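Local coordinates for hypothetical protein HI1011 (Haemophilus influenzae, PDB 1YZY) that catalyses the ATP-dependent phosphorylation of 3-oxo-tetronate to 3-oxo-tetronate 4-phosphate, as a member of the four-carbon acid sugar kinase family, at residues V249-S254 and T348-A353; V306-P311 and N333-L338; V263-E268 and F404-Q409; P271-D276 and E288-W293. One frame throughout, in Å; residues are numbered along the deposited sequence.

In the fold
All four contacts lie in the nucleotide-binding C-terminal part of the chain, where strands 349-353, 248-252, 305-307 and 272-274 run side by side and parallel, in that order. Contact 1 pairs the first two strands. Helix 324-345 packs on the sheet in contact 2, and helix 286-295 covers strand 272-274 in contact 4; the centres of contacts 2 and 4 are about 9 Å apart. Contact 3, with its centre about 11 Å from that of contact 1, joins helices 257-266 and 404-410 over the other sheet face. Along the chain, contacts 4 and 2 follow one another inside the loop closed by contact 1, whose segments alternate with those of contact 3. Helices thus cover both faces of the parallel strands, and contact 1 reaches Ser-254, which by similarity binds ATP.

Contact 1 of 4, residues V249-S254 and T348-A353; sequences VVLSGS and TNFITA
Val-249 to Ser-252 pair with Phe-350 to Ala-353 as neighbouring parallel strands of the nucleotide-binding domain, their short axes 4.7 Å apart and 17° from parallel. The backbone evidence is a regular ladder: Val-249 N to Asn-349 O, Ile-351 N to Val-249 O (2.9 Å), Leu-251 N to Ile-351 O and Ala-353 N to Leu-251 O. Beyond the strand, Gly-253 N extends the ladder to Ala-353 O at 3.1 Å, and Ser-254 N adds a weak bond to the same oxygen. The segment leaving the strand brings in Ser-254, an ATP-binding residue by similarity. Apolar contacts flank the ladder. On one face CG1 of Val-249 meets CD1 of Phe-350 at 3.6 Å, while Leu-251 CD1 sits at the edge of that ring. On the other, Val-250 CG2 lies 4.0 Å from Ile-351 CB. Ser-252 OG, anti to the backbone N (chi1 -156°), is hydrogen-bonded to Thr-309 OG1; this oxygen also comes within 3.3 Å of the methyl CB of Ala-353.

Contact 2 of 4, residues V306-P311 and N333-L338; sequences VYATVP and NTFAKL
Phe-335 presents the edge of its ring, not a face, to the end of strand 305-307. CE1 is 3.4 Å from Val-306 O, which lies in the ring plane, and CZ is 3.7 Å from the same oxygen. Tyr-307 CA and Ala-308 N also lie near this plane, so the rim faces the backbone where the strand gives way to a loop. Farther round the ring, CE2 lies 4.2 Å from Ala-308 CB. The first torsion explains this reach: at chi1 -82° CG stands opposite the carbonyl carbon, carrying the ring from the helix toward the strand although the CB bond itself does not point there.

A second approach is made by branched side chains meeting tip to tip, with CG2 of Val-306 4.1 Å from CD2 of Leu-338. Leu-251 of the adjoining strand touches Phe-335, Leu-338 and Val-306, continuing the apolar layer between helix and sheet. The contact thus packs helix 324-345 on the parallel strands of the nucleotide-binding domain, with Phe-335 also close to Thr-357, an ATP-binding residue by similarity.

No hydrogen bond crosses between the two segments. This contact therefore rests mainly on apolar burial and van der Waals packing, with a probable small electrostatic contribution where the electropositive C-H rim of Phe-335 faces the carbonyl oxygen of Val-306.

Contact 3 of 4, residues V263-E268 and F404-Q409; sequences VEKYRE and FFEYAQ
With CG trans to its backbone N (chi1 -169°), Tyr-266 sends its ring toward helix 404-410. The backbone of that helix sets Phe-405 CB over the Tyr-266 ring, and its CG, anti to the carbonyl carbon, turns the phenyl rim toward Val-263. The result is a CH-pi contact: Phe-405 CB lies 3.6 Å from the centroid of the Tyr-266 ring, only 17° off its normal. The two aromatic rings themselves meet obliquely, their planes inclined at 56°. At the phenylalanine rim, CE2 approaches CG2 of Val-263 at 4.0 Å and CD2 approaches Tyr-266 CB at 3.8 Å. Beyond the ring, Tyr-266 OH is hydrogen-bonded to Ala-303 O, which fixes the phenol end beside Gln-409. A salt bridge at the more open side joins Lys-265 NZ to Glu-406 OE2, long at 3.5 Å and hence probably modest in strength. Val-250 of strand 248-252 touches both Tyr-266 and Phe-405. This is helix-to-helix packing over the parallel strands of an alpha/beta nucleotide-binding domain.

Contact 4 of 4, residues P271-D276 and E288-W293; sequences PHFQLD and EQLYQW
Phe-273 CB sits over the six-membered ring of Trp-293, 3.6 Å from its centroid and 6° off the normal, a direct CH-pi contact. Next along the side chain, CG lies 4.1 Å from Leu-290 CD2, the methyl that covers one face of the phenyl ring. CD2 turns to the indole, reaching Trp-293 CG at 3.7 Å; here the phenyl gives its edge to the face of the five-membered ring of Trp-293, the planes at 74°. On the other branch, CE1 lies 3.4 Å from Leu-290 CD2. Such interlocking joins strand 272-274, outermost in its sheet within this chain, to helix 286-295, which runs nearly antiparallel to it at 168° in the alpha/beta nucleotide-binding domain. Farther out, CE2 and finally CZ meet Gln-289 NE2, each at 3.6 Å, the nitrogen lying in the ring plane at the phenyl edge and the amide crossing the ring steeply. At the outer corner of the same indole's six-membered ring, Trp-293 CH2 lies 3.9 Å from Pro-271 CB.

Contact 1 of 4, residues V249-S254 and T348-A353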
loop_
_atom_site.group_PDB
_atom_site.type_symbol
_atom_site.label_atom_id
_atom_site.label_comp_id
_atom_site.label_asym_id
_atom_site.label_seq_id
_atom_site.Cartn_x
_atom_site.Cartn_y
_atom_site.Cartn_z
ATOM N N VAL A 249 -11.678 18.984 -6.109
ATOM C CA VAL A 249 -11.824 18.662 -7.524
ATOM C C VAL A 249 -11.690 17.153 -7.766
ATOM O O VAL A 249 -10.922 16.465 -7.087
ATOM C CB VAL A 249 -10.797 19.448 -8.407
ATOM C CG1 VAL A 249 -9.372 18.993 -8.125
ATOM C CG2 VAL A 249 -11.132 19.296 -9.882
ATOM N N VAL A 250 -12.498 16.646 -8.688
ATOM C CA VAL A 250 -12.489 15.237 -9.059
ATOM C C VAL A 250 -11.919 15.139 -10.468
ATOM O O VAL A 250 -12.414 15.794 -11.388
ATOM C CB VAL A 250 -13.932 14.630 -9.058
ATOM C CG1 VAL A 250 -13.920 13.212 -9.595
ATOM C CG2 VAL A 250 -14.522 14.644 -7.657
ATOM N N LEU A 251 -10.858 14.353 -10.623
ATOM C CA LEU A 251 -10.220 14.149 -11.922
ATOM C C LEU A 251 -10.259 12.648 -12.230
ATOM O O LEU A 251 -9.465 11.877 -11.698
ATOM C CB LEU A 251 -8.783 14.692 -11.890
ATOM C CG LEU A 251 -8.629 16.178 -11.504
ATOM C CD1 LEU A 251 -7.191 16.531 -11.257
ATOM C CD2 LEU A 251 -9.221 17.090 -12.566
ATOM N N SER A 252 -11.186 12.255 -13.101
ATOM C CA SER A 252 -11.413 10.855 -13.479
ATOM C C SER A 252 -10.914 10.471 -14.871
ATOM O O SER A 252 -11.381 11.008 -15.870
ATOM C CB SER A 252 -12.916 10.574 -13.409
ATOM O OG SER A 252 -13.191 9.202 -13.222
ATOM N N GLY A 253 -10.002 9.508 -14.940
ATOM C CA GLY A 253 -9.485 9.083 -16.229
ATOM C C GLY A 253 -9.675 7.617 -16.583
ATOM O O GLY A 253 -9.502 7.238 -17.745
ATOM N N SER A 254 -10.001 6.788 -15.595
ATOM C CA SER A 254 -10.192 5.352 -15.804
ATOM C C SER A 254 -11.433 4.994 -16.608
ATOM O O SER A 254 -12.477 5.609 -16.461
ATOM C CB SER A 254 -10.240 4.616 -14.458
ATOM O OG SER A 254 -10.189 3.204 -14.632
ATOM N N THR A 348 -7.306 22.478 -2.478
ATOM C CA THR A 348 -6.580 21.658 -1.514
ATOM C C THR A 348 -6.938 20.179 -1.442
ATOM O O THR A 348 -6.194 19.396 -0.848
ATOM C CB THR A 348 -6.637 22.272 -0.086
ATOM O OG1 THR A 348 -7.988 22.606 0.266
ATOM C CG2 THR A 348 -5.770 23.508 -0.011
ATOM N N ASN A 349 -8.035 19.786 -2.080
ATOM C CA ASN A 349 -8.467 18.391 -2.060
ATOM C C ASN A 349 -8.578 17.847 -3.484
ATOM O O ASN A 349 -9.296 18.408 -4.318
ATOM C CB ASN A 349 -9.834 18.249 -1.372
ATOM C CG ASN A 349 -9.879 18.874 0.016
ATOM O OD1 ASN A 349 -10.902 19.430 0.418
ATOM N ND2 ASN A 349 -8.799 18.738 0.774
ATOM N N PHE A 350 -7.874 16.752 -3.764
ATOM C CA PHE A 350 -7.911 16.136 -5.090
ATOM C C PHE A 350 -8.414 14.697 -5.011
ATOM O O PHE A 350 -7.872 13.879 -4.273
ATOM C CB PHE A 350 -6.520 16.136 -5.726
ATOM C CG PHE A 350 -5.959 17.504 -5.966
ATOM C CD1 PHE A 350 -5.987 18.065 -7.240
ATOM C CD2 PHE A 350 -5.396 18.231 -4.926
ATOM C CE1 PHE A 350 -5.462 19.337 -7.475
ATOM C CE2 PHE A 350 -4.871 19.498 -5.143
ATOM C CZ PHE A 350 -4.904 20.054 -6.423
ATOM N N ILE A 351 -9.452 14.392 -5.777
ATOM C CA ILE A 351 -10.021 13.052 -5.809
ATOM C C ILE A 351 -9.815 12.497 -7.217
ATOM O O ILE A 351 -10.490 12.905 -8.156
ATOM C CB ILE A 351 -11.533 13.087 -5.466
ATOM C CG1 ILE A 351 -11.741 13.742 -4.097
ATOM C CG2 ILE A 351 -12.121 11.680 -5.473
ATOM C CD1 ILE A 351 -13.182 13.945 -3.742
ATOM N N THR A 352 -8.853 11.600 -7.366
ATOM C CA THR A 352 -8.563 11.013 -8.669
ATOM C C THR A 352 -9.117 9.599 -8.850
ATOM O O THR A 352 -9.406 8.892 -7.877
ATOM C CB THR A 352 -7.043 11.006 -8.940
ATOM O OG1 THR A 352 -6.368 10.307 -7.886
ATOM C CG2 THR A 352 -6.504 12.440 -8.995
ATOM N N ALA A 353 -9.312 9.213 -10.107
ATOM C CA ALA A 353 -9.817 7.889 -10.441
ATOM C C ALA A 353 -8.960 7.301 -11.556
ATOM O O ALA A 353 -8.790 7.919 -12.608
ATOM C CB ALA A 353 -11.263 7.969 -10.875
#

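Contact 2 of 4, residues V306-P311 and N333-L338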
loop_
_atom_site.group_PDB
_atom_site.type_symbol
_atom_site.label_atom_id
_atom_site.label_comp_id
_atom_site.label_asym_id
_atom_site.label_seq_id
_atom_site.Cartn_x
_atom_site.Cartn_y
_atom_site.Cartn_z
ATOM N N VAL A 306 -13.929 16.784 -13.925
ATOM C CA VAL A 306 -13.298 16.739 -15.236
ATOM C C VAL A 306 -12.953 15.268 -15.454
ATOM O O VAL A 306 -12.149 14.706 -14.708
ATOM C CB VAL A 306 -12.016 17.572 -15.372
ATOM C CG1 VAL A 306 -11.587 17.596 -16.820
ATOM C CG2 VAL A 306 -12.236 18.978 -14.870
ATOM N N TYR A 307 -13.532 14.650 -16.477
ATOM C CA TYR A 307 -13.296 13.232 -16.703
ATOM C C TYR A 307 -13.019 12.771 -18.123
ATOM O O TYR A 307 -13.569 13.303 -19.084
ATOM C CB TYR A 307 -14.478 12.426 -16.152
ATOM C CG TYR A 307 -15.796 12.682 -16.859
ATOM C CD1 TYR A 307 -16.303 11.765 -17.782
ATOM C CD2 TYR A 307 -16.528 13.851 -16.617
ATOM C CE1 TYR A 307 -17.496 12.008 -18.446
ATOM C CE2 TYR A 307 -17.719 14.099 -17.271
ATOM C CZ TYR A 307 -18.198 13.177 -18.186
ATOM O OH TYR A 307 -19.366 13.439 -18.862
ATOM N N ALA A 308 -12.182 11.748 -18.234
ATOM C CA ALA A 308 -11.843 11.139 -19.513
ATOM C C ALA A 308 -12.615 9.817 -19.605
ATOM O O ALA A 308 -12.781 9.248 -20.683
ATOM C CB ALA A 308 -10.341 10.888 -19.597
ATOM N N THR A 309 -13.114 9.369 -18.459
ATOM C CA THR A 309 -13.870 8.127 -18.334
ATOM C C THR A 309 -14.988 7.896 -19.354
ATOM O O THR A 309 -16.003 8.600 -19.355
ATOM C CB THR A 309 -14.480 8.036 -16.940
ATOM O OG1 THR A 309 -13.435 8.121 -15.967
ATOM C CG2 THR A 309 -15.255 6.736 -16.766
ATOM N N VAL A 310 -14.792 6.896 -20.210
ATOM C CA VAL A 310 -15.773 6.498 -21.221
ATOM C C VAL A 310 -15.839 4.972 -21.225
ATOM O O VAL A 310 -14.868 4.303 -20.853
ATOM C CB VAL A 310 -15.407 6.983 -22.655
ATOM C CG1 VAL A 310 -15.642 8.466 -22.787
ATOM C CG2 VAL A 310 -13.969 6.628 -22.996
ATOM N N PRO A 311 -16.979 4.400 -21.662
ATOM C CA PRO A 311 -17.142 2.941 -21.703
ATOM C C PRO A 311 -15.951 2.268 -22.383
ATOM O O PRO A 311 -15.388 2.813 -23.339
ATOM C CB PRO A 311 -18.420 2.772 -22.526
ATOM C CG PRO A 311 -19.215 3.968 -22.144
ATOM C CD PRO A 311 -18.184 5.073 -22.184
ATOM N N ASN A 333 -1.154 14.407 -19.639
ATOM C CA ASN A 333 -0.535 15.726 -19.619
ATOM C C ASN A 333 -1.554 16.790 -19.223
ATOM O O ASN A 333 -1.211 17.762 -18.548
ATOM C CB ASN A 333 0.051 16.076 -20.994
ATOM C CG ASN A 333 1.371 15.383 -21.271
ATOM O OD1 ASN A 333 2.232 15.273 -20.394
ATOM N ND2 ASN A 333 1.553 14.942 -22.510
ATOM N N THR A 334 -2.799 16.616 -19.661
ATOM C CA THR A 334 -3.861 17.568 -19.353
ATOM C C THR A 334 -4.211 17.588 -17.866
ATOM O O THR A 334 -4.291 18.661 -17.263
ATOM C CB THR A 334 -5.140 17.314 -20.202
ATOM O OG1 THR A 334 -4.854 17.525 -21.593
ATOM C CG2 THR A 334 -6.248 18.272 -19.792
ATOM N N PHE A 335 -4.452 16.413 -17.285
ATOM C CA PHE A 335 -4.773 16.322 -15.862
ATOM C C PHE A 335 -3.617 16.869 -15.033
ATOM O O PHE A 335 -3.819 17.584 -14.057
ATOM C CB PHE A 335 -5.042 14.869 -15.450
ATOM C CG PHE A 335 -6.433 14.386 -15.757
ATOM C CD1 PHE A 335 -7.546 15.066 -15.271
ATOM C CD2 PHE A 335 -6.628 13.223 -16.497
ATOM C CE1 PHE A 335 -8.834 14.591 -15.512
ATOM C CE2 PHE A 335 -7.911 12.741 -16.745
ATOM C CZ PHE A 335 -9.018 13.427 -16.249
ATOM N N ALA A 336 -2.404 16.507 -15.419
ATOM C CA ALA A 336 -1.212 16.946 -14.720
ATOM C C ALA A 336 -1.061 18.457 -14.730
ATOM O O ALA A 336 -0.771 19.061 -13.695
ATOM C CB ALA A 336 0.014 16.302 -15.335
ATOM N N LYS A 337 -1.211 19.068 -15.898
ATOM C CA LYS A 337 -1.069 20.516 -15.984
ATOM C C LYS A 337 -2.228 21.278 -15.340
ATOM O O LYS A 337 -2.042 22.399 -14.846
ATOM C CB LYS A 337 -0.825 20.953 -17.431
ATOM C CG LYS A 337 0.607 20.701 -17.882
ATOM C CD LYS A 337 0.839 21.099 -19.331
ATOM C CE LYS A 337 2.258 20.741 -19.770
ATOM N NZ LYS A 337 2.474 20.898 -21.238
ATOM N N LEU A 338 -3.410 20.661 -15.332
ATOM C CA LEU A 338 -4.580 21.266 -14.724
ATOM C C LEU A 338 -4.440 21.194 -13.216
ATOM O O LEU A 338 -4.695 22.171 -12.512
ATOM C CB LEU A 338 -5.842 20.531 -15.164
ATOM C CG LEU A 338 -7.197 20.931 -14.562
ATOM C CD1 LEU A 338 -7.505 22.402 -14.804
ATOM C CD2 LEU A 338 -8.287 20.056 -15.164
#

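Contact 3 of 4, residues V263-E268 and F404-Q409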
loop_
_atom_site.group_PDB
_atom_site.type_symbol
_atom_site.label_atom_id
_atom_site.label_comp_id
_atom_site.label_asym_id
_atom_site.label_seq_id
_atom_site.Cartn_x
_atom_site.Cartn_y
_atom_site.Cartn_z
ATOM N N VAL A 263 -18.918 7.445 -12.439
ATOM C CA VAL A 263 -18.980 8.713 -13.170
ATOM C C VAL A 263 -20.431 8.969 -13.580
ATOM O O VAL A 263 -20.942 10.078 -13.455
ATOM C CB VAL A 263 -18.079 8.674 -14.445
ATOM C CG1 VAL A 263 -18.369 9.863 -15.348
ATOM C CG2 VAL A 263 -16.602 8.660 -14.057
ATOM N N GLU A 264 -21.071 7.921 -14.084
ATOM C CA GLU A 264 -22.454 7.970 -14.526
ATOM C C GLU A 264 -23.397 8.319 -13.367
ATOM O O GLU A 264 -24.483 8.872 -13.577
ATOM C CB GLU A 264 -22.827 6.610 -15.119
ATOM C CG GLU A 264 -23.607 6.667 -16.421
ATOM C CD GLU A 264 -25.095 6.874 -16.210
ATOM O OE1 GLU A 264 -25.810 5.866 -16.017
ATOM O OE2 GLU A 264 -25.554 8.038 -16.246
ATOM N N LYS A 265 -22.984 7.987 -12.148
ATOM C CA LYS A 265 -23.792 8.251 -10.962
ATOM C C LYS A 265 -23.490 9.634 -10.373
ATOM O O LYS A 265 -24.367 10.271 -9.770
ATOM C CB LYS A 265 -23.544 7.150 -9.919
ATOM C CG LYS A 265 -24.779 6.699 -9.137
ATOM C CD LYS A 265 -24.964 7.477 -7.841
ATOM C CE LYS A 265 -26.070 6.862 -6.986
ATOM N NZ LYS A 265 -26.141 7.465 -5.622
ATOM N N TYR A 266 -22.256 10.094 -10.561
ATOM C CA TYR A 266 -21.828 11.386 -10.043
ATOM C C TYR A 266 -22.181 12.586 -10.933
ATOM O O TYR A 266 -22.460 13.669 -10.428
ATOM C CB TYR A 266 -20.324 11.366 -9.762
ATOM C CG TYR A 266 -19.842 12.565 -8.976
ATOM C CD1 TYR A 266 -20.374 12.853 -7.721
ATOM C CD2 TYR A 266 -18.859 13.420 -9.490
ATOM C CE1 TYR A 266 -19.947 13.955 -6.998
ATOM C CE2 TYR A 266 -18.424 14.529 -8.771
ATOM C CZ TYR A 266 -18.975 14.786 -7.531
ATOM O OH TYR A 266 -18.565 15.866 -6.812
ATOM N N ARG A 267 -22.135 12.411 -12.251
ATOM C CA ARG A 267 -22.457 13.503 -13.166
ATOM C C ARG A 267 -23.898 13.963 -12.939
ATOM O O ARG A 267 -24.334 15.003 -13.438
ATOM C CB ARG A 267 -22.277 13.056 -14.614
ATOM C CG ARG A 267 -23.271 12.008 -15.048
ATOM C CD ARG A 267 -23.440 12.017 -16.547
ATOM N NE ARG A 267 -22.216 11.635 -17.238
ATOM C CZ ARG A 267 -22.079 11.642 -18.558
ATOM N NH1 ARG A 267 -23.089 12.020 -19.330
ATOM N NH2 ARG A 267 -20.941 11.244 -19.110
ATOM N N GLU A 268 -24.641 13.137 -12.219
ATOM C CA GLU A 268 -26.027 13.397 -11.878
ATOM C C GLU A 268 -26.074 14.338 -10.668
ATOM O O GLU A 268 -27.035 15.089 -10.491
ATOM C CB GLU A 268 -26.692 12.056 -11.540
ATOM C CG GLU A 268 -28.117 12.120 -11.022
ATOM C CD GLU A 268 -28.531 10.834 -10.313
ATOM O OE1 GLU A 268 -28.272 9.736 -10.854
ATOM O OE2 GLU A 268 -29.105 10.923 -9.208
ATOM N N PHE A 404 -19.078 6.281 -5.002
ATOM C CA PHE A 404 -17.775 6.692 -4.503
ATOM C C PHE A 404 -17.454 8.192 -4.501
ATOM O O PHE A 404 -17.043 8.733 -3.472
ATOM C CB PHE A 404 -16.651 5.944 -5.218
ATOM C CG PHE A 404 -15.282 6.433 -4.843
ATOM C CD1 PHE A 404 -14.751 6.155 -3.585
ATOM C CD2 PHE A 404 -14.557 7.251 -5.708
ATOM C CE1 PHE A 404 -13.523 6.693 -3.190
ATOM C CE2 PHE A 404 -13.330 7.792 -5.321
ATOM C CZ PHE A 404 -12.813 7.513 -4.058
ATOM N N PHE A 405 -17.596 8.862 -5.642
ATOM C CA PHE A 405 -17.256 10.287 -5.691
ATOM C C PHE A 405 -17.924 11.180 -4.667
ATOM O O PHE A 405 -17.231 11.922 -3.967
ATOM C CB PHE A 405 -17.408 10.856 -7.098
ATOM C CG PHE A 405 -16.444 10.270 -8.078
ATOM C CD1 PHE A 405 -15.095 10.163 -7.756
ATOM C CD2 PHE A 405 -16.886 9.773 -9.295
ATOM C CE1 PHE A 405 -14.201 9.565 -8.627
ATOM C CE2 PHE A 405 -16.002 9.175 -10.175
ATOM C CZ PHE A 405 -14.653 9.067 -9.839
ATOM N N GLU A 406 -19.251 11.113 -4.567
ATOM C CA GLU A 406 -19.959 11.935 -3.584
ATOM C C GLU A 406 -19.693 11.464 -2.154
ATOM O O GLU A 406 -19.567 12.286 -1.238
ATOM C CB GLU A 406 -21.464 11.994 -3.870
ATOM C CG GLU A 406 -22.205 10.675 -3.812
ATOM C CD GLU A 406 -23.715 10.867 -3.903
ATOM O OE1 GLU A 406 -24.301 11.490 -2.984
ATOM O OE2 GLU A 406 -24.316 10.406 -4.902
ATOM N N TYR A 407 -19.580 10.148 -1.974
ATOM C CA TYR A 407 -19.312 9.573 -0.654
ATOM C C TYR A 407 -17.985 10.063 -0.075
ATOM O O TYR A 407 -17.916 10.437 1.100
ATOM C CB TYR A 407 -19.313 8.041 -0.696
ATOM C CG TYR A 407 -19.138 7.432 0.673
ATOM C CD1 TYR A 407 -20.063 7.688 1.688
ATOM C CD2 TYR A 407 -18.019 6.661 0.980
ATOM C CE1 TYR A 407 -19.875 7.201 2.975
ATOM C CE2 TYR A 407 -17.820 6.163 2.272
ATOM C CZ TYR A 407 -18.753 6.442 3.266
ATOM O OH TYR A 407 -18.563 5.982 4.553
ATOM N N ALA A 408 -16.932 10.001 -0.888
ATOM C CA ALA A 408 -15.610 10.457 -0.482
ATOM C C ALA A 408 -15.688 11.862 0.118
ATOM O O ALA A 408 -14.960 12.193 1.056
ATOM C CB ALA A 408 -14.683 10.455 -1.679
ATOM N N GLN A 409 -16.574 12.686 -0.441
ATOM C CA GLN A 409 -16.773 14.056 0.020
ATOM C C GLN A 409 -17.737 14.145 1.202
ATOM O O GLN A 409 -17.553 14.960 2.110
ATOM C CB GLN A 409 -17.306 14.911 -1.123
ATOM C CG GLN A 409 -16.455 14.847 -2.360
ATOM C CD GLN A 409 -16.968 15.738 -3.458
ATOM O OE1 GLN A 409 -17.278 15.272 -4.550
ATOM N NE2 GLN A 409 -17.047 17.037 -3.177
#

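Contact 4 of 4, residues P271-D276 and E288-W293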
loop_
_atom_site.group_PDB
_atom_site.type_symbol
_atom_site.label_atom_id
_atom_site.label_comp_id
_atom_site.label_asym_id
_atom_site.label_seq_id
_atom_site.Cartn_x
_atom_site.Cartn_y
_atom_site.Cartn_z
ATOM N N PRO A 271 -21.235 19.386 -11.128
ATOM C CA PRO A 271 -20.756 19.954 -12.395
ATOM C C PRO A 271 -19.785 18.972 -13.043
ATOM O O PRO A 271 -18.850 18.508 -12.397
ATOM C CB PRO A 271 -20.014 21.210 -11.942
ATOM C CG PRO A 271 -20.751 21.612 -10.720
ATOM C CD PRO A 271 -20.935 20.303 -10.011
ATOM N N HIS A 272 -19.991 18.670 -14.312
ATOM C CA HIS A 272 -19.128 17.723 -14.990
ATOM C C HIS A 272 -18.734 18.202 -16.374
ATOM O O HIS A 272 -19.564 18.675 -17.152
ATOM C CB HIS A 272 -19.820 16.368 -15.078
ATOM C CG HIS A 272 -21.233 16.450 -15.565
ATOM N ND1 HIS A 272 -22.267 16.881 -14.763
ATOM C CD2 HIS A 272 -21.780 16.173 -16.771
ATOM C CE1 HIS A 272 -23.393 16.866 -15.455
ATOM N NE2 HIS A 272 -23.127 16.440 -16.676
ATOM N N PHE A 273 -17.460 18.029 -16.686
ATOM C CA PHE A 273 -16.920 18.433 -17.965
ATOM C C PHE A 273 -16.162 17.241 -18.521
ATOM O O PHE A 273 -15.120 16.871 -17.990
ATOM C CB PHE A 273 -15.974 19.622 -17.759
ATOM C CG PHE A 273 -15.498 20.257 -19.036
ATOM C CD1 PHE A 273 -14.781 19.523 -19.980
ATOM C CD2 PHE A 273 -15.754 21.596 -19.291
ATOM C CE1 PHE A 273 -14.327 20.110 -21.154
ATOM C CE2 PHE A 273 -15.300 22.197 -20.465
ATOM C CZ PHE A 273 -14.587 21.451 -21.397
ATOM N N GLN A 274 -16.689 16.636 -19.576
ATOM C CA GLN A 274 -16.023 15.494 -20.184
ATOM C C GLN A 274 -14.781 15.912 -20.973
ATOM O O GLN A 274 -14.864 16.725 -21.897
ATOM C CB GLN A 274 -16.972 14.733 -21.102
ATOM C CG GLN A 274 -16.294 13.564 -21.787
ATOM C CD GLN A 274 -17.217 12.806 -22.700
ATOM O OE1 GLN A 274 -18.374 13.182 -22.888
ATOM N NE2 GLN A 274 -16.708 11.733 -23.294
ATOM N N LEU A 275 -13.637 15.349 -20.604
ATOM C CA LEU A 275 -12.380 15.647 -21.271
ATOM C C LEU A 275 -12.399 14.970 -22.646
ATOM O O LEU A 275 -12.487 13.742 -22.740
ATOM C CB LEU A 275 -11.210 15.137 -20.416
ATOM C CG LEU A 275 -9.771 15.610 -20.665
ATOM C CD1 LEU A 275 -8.930 15.246 -19.459
ATOM C CD2 LEU A 275 -9.168 15.003 -21.931
ATOM N N ASP A 276 -12.371 15.779 -23.703
ATOM C CA ASP A 276 -12.381 15.285 -25.076
ATOM C C ASP A 276 -10.939 15.077 -25.540
ATOM O O ASP A 276 -10.134 16.007 -25.496
ATOM C CB ASP A 276 -13.099 16.296 -25.981
ATOM C CG ASP A 276 -13.125 15.874 -27.441
ATOM O OD1 ASP A 276 -13.599 14.755 -27.736
ATOM O OD2 ASP A 276 -12.676 16.667 -28.293
ATOM N N GLU A 288 -6.334 25.850 -20.255
ATOM C CA GLU A 288 -6.792 27.118 -19.697
ATOM C C GLU A 288 -8.310 27.148 -19.596
ATOM O O GLU A 288 -8.862 27.724 -18.665
ATOM C CB GLU A 288 -6.304 28.301 -20.535
ATOM C CG GLU A 288 -6.582 29.679 -19.903
ATOM C CD GLU A 288 -5.795 29.935 -18.619
ATOM O OE1 GLU A 288 -4.696 29.353 -18.452
ATOM O OE2 GLU A 288 -6.265 30.735 -17.780
ATOM N N GLN A 289 -8.983 26.546 -20.571
ATOM C CA GLN A 289 -10.438 26.506 -20.569
ATOM C C GLN A 289 -10.933 25.667 -19.387
ATOM O O GLN A 289 -11.830 26.084 -18.657
ATOM C CB GLN A 289 -10.963 25.918 -21.879
ATOM C CG GLN A 289 -12.470 26.049 -22.038
ATOM C CD GLN A 289 -13.047 25.077 -23.046
ATOM O OE1 GLN A 289 -12.364 24.639 -23.969
ATOM N NE2 GLN A 289 -14.320 24.737 -22.875
ATOM N N LEU A 290 -10.362 24.475 -19.233
ATOM C CA LEU A 290 -10.719 23.561 -18.150
ATOM C C LEU A 290 -10.455 24.183 -16.784
ATOM O O LEU A 290 -11.215 23.953 -15.841
ATOM C CB LEU A 290 -9.918 22.260 -18.254
ATOM C CG LEU A 290 -10.102 21.335 -19.453
ATOM C CD1 LEU A 290 -9.045 20.263 -19.409
ATOM C CD2 LEU A 290 -11.481 20.723 -19.439
ATOM N N TYR A 291 -9.336 24.893 -16.662
ATOM C CA TYR A 291 -8.961 25.549 -15.409
ATOM C C TYR A 291 -10.009 26.573 -14.993
ATOM O O TYR A 291 -10.431 26.610 -13.832
ATOM C CB TYR A 291 -7.600 26.239 -15.560
ATOM C CG TYR A 291 -7.248 27.186 -14.430
ATOM C CD1 TYR A 291 -6.776 26.705 -13.208
ATOM C CD2 TYR A 291 -7.369 28.565 -14.588
ATOM C CE1 TYR A 291 -6.430 27.576 -12.178
ATOM C CE2 TYR A 291 -7.028 29.443 -13.560
ATOM C CZ TYR A 291 -6.556 28.942 -12.364
ATOM O OH TYR A 291 -6.179 29.806 -11.363
ATOM N N GLN A 292 -10.381 27.431 -15.940
ATOM C CA GLN A 292 -11.366 28.470 -15.693
ATOM C C GLN A 292 -12.699 27.850 -15.317
ATOM O O GLN A 292 -13.341 28.302 -14.371
ATOM C CB GLN A 292 -11.519 29.386 -16.917
ATOM C CG GLN A 292 -10.251 30.170 -17.286
ATOM C CD GLN A 292 -9.771 31.131 -16.194
ATOM O OE1 GLN A 292 -10.564 31.657 -15.407
ATOM N NE2 GLN A 292 -8.463 31.382 -16.163
ATOM N N TRP A 293 -13.101 26.813 -16.051
ATOM C CA TRP A 293 -14.357 26.114 -15.783
ATOM C C TRP A 293 -14.378 25.523 -14.357
ATOM O O TRP A 293 -15.351 25.686 -13.625
ATOM C CB TRP A 293 -14.586 25.020 -16.833
ATOM C CG TRP A 293 -15.857 24.217 -16.639
ATOM C CD1 TRP A 293 -17.069 24.447 -17.221
ATOM C CD2 TRP A 293 -16.034 23.064 -15.802
ATOM N NE1 TRP A 293 -17.990 23.519 -16.798
ATOM C CE2 TRP A 293 -17.380 22.659 -15.925
ATOM C CE3 TRP A 293 -15.180 22.334 -14.959
ATOM C CZ2 TRP A 293 -17.898 21.557 -15.235
ATOM C CZ3 TRP A 293 -15.698 21.235 -14.272
ATOM C CH2 TRP A 293 -17.046 20.862 -14.417
#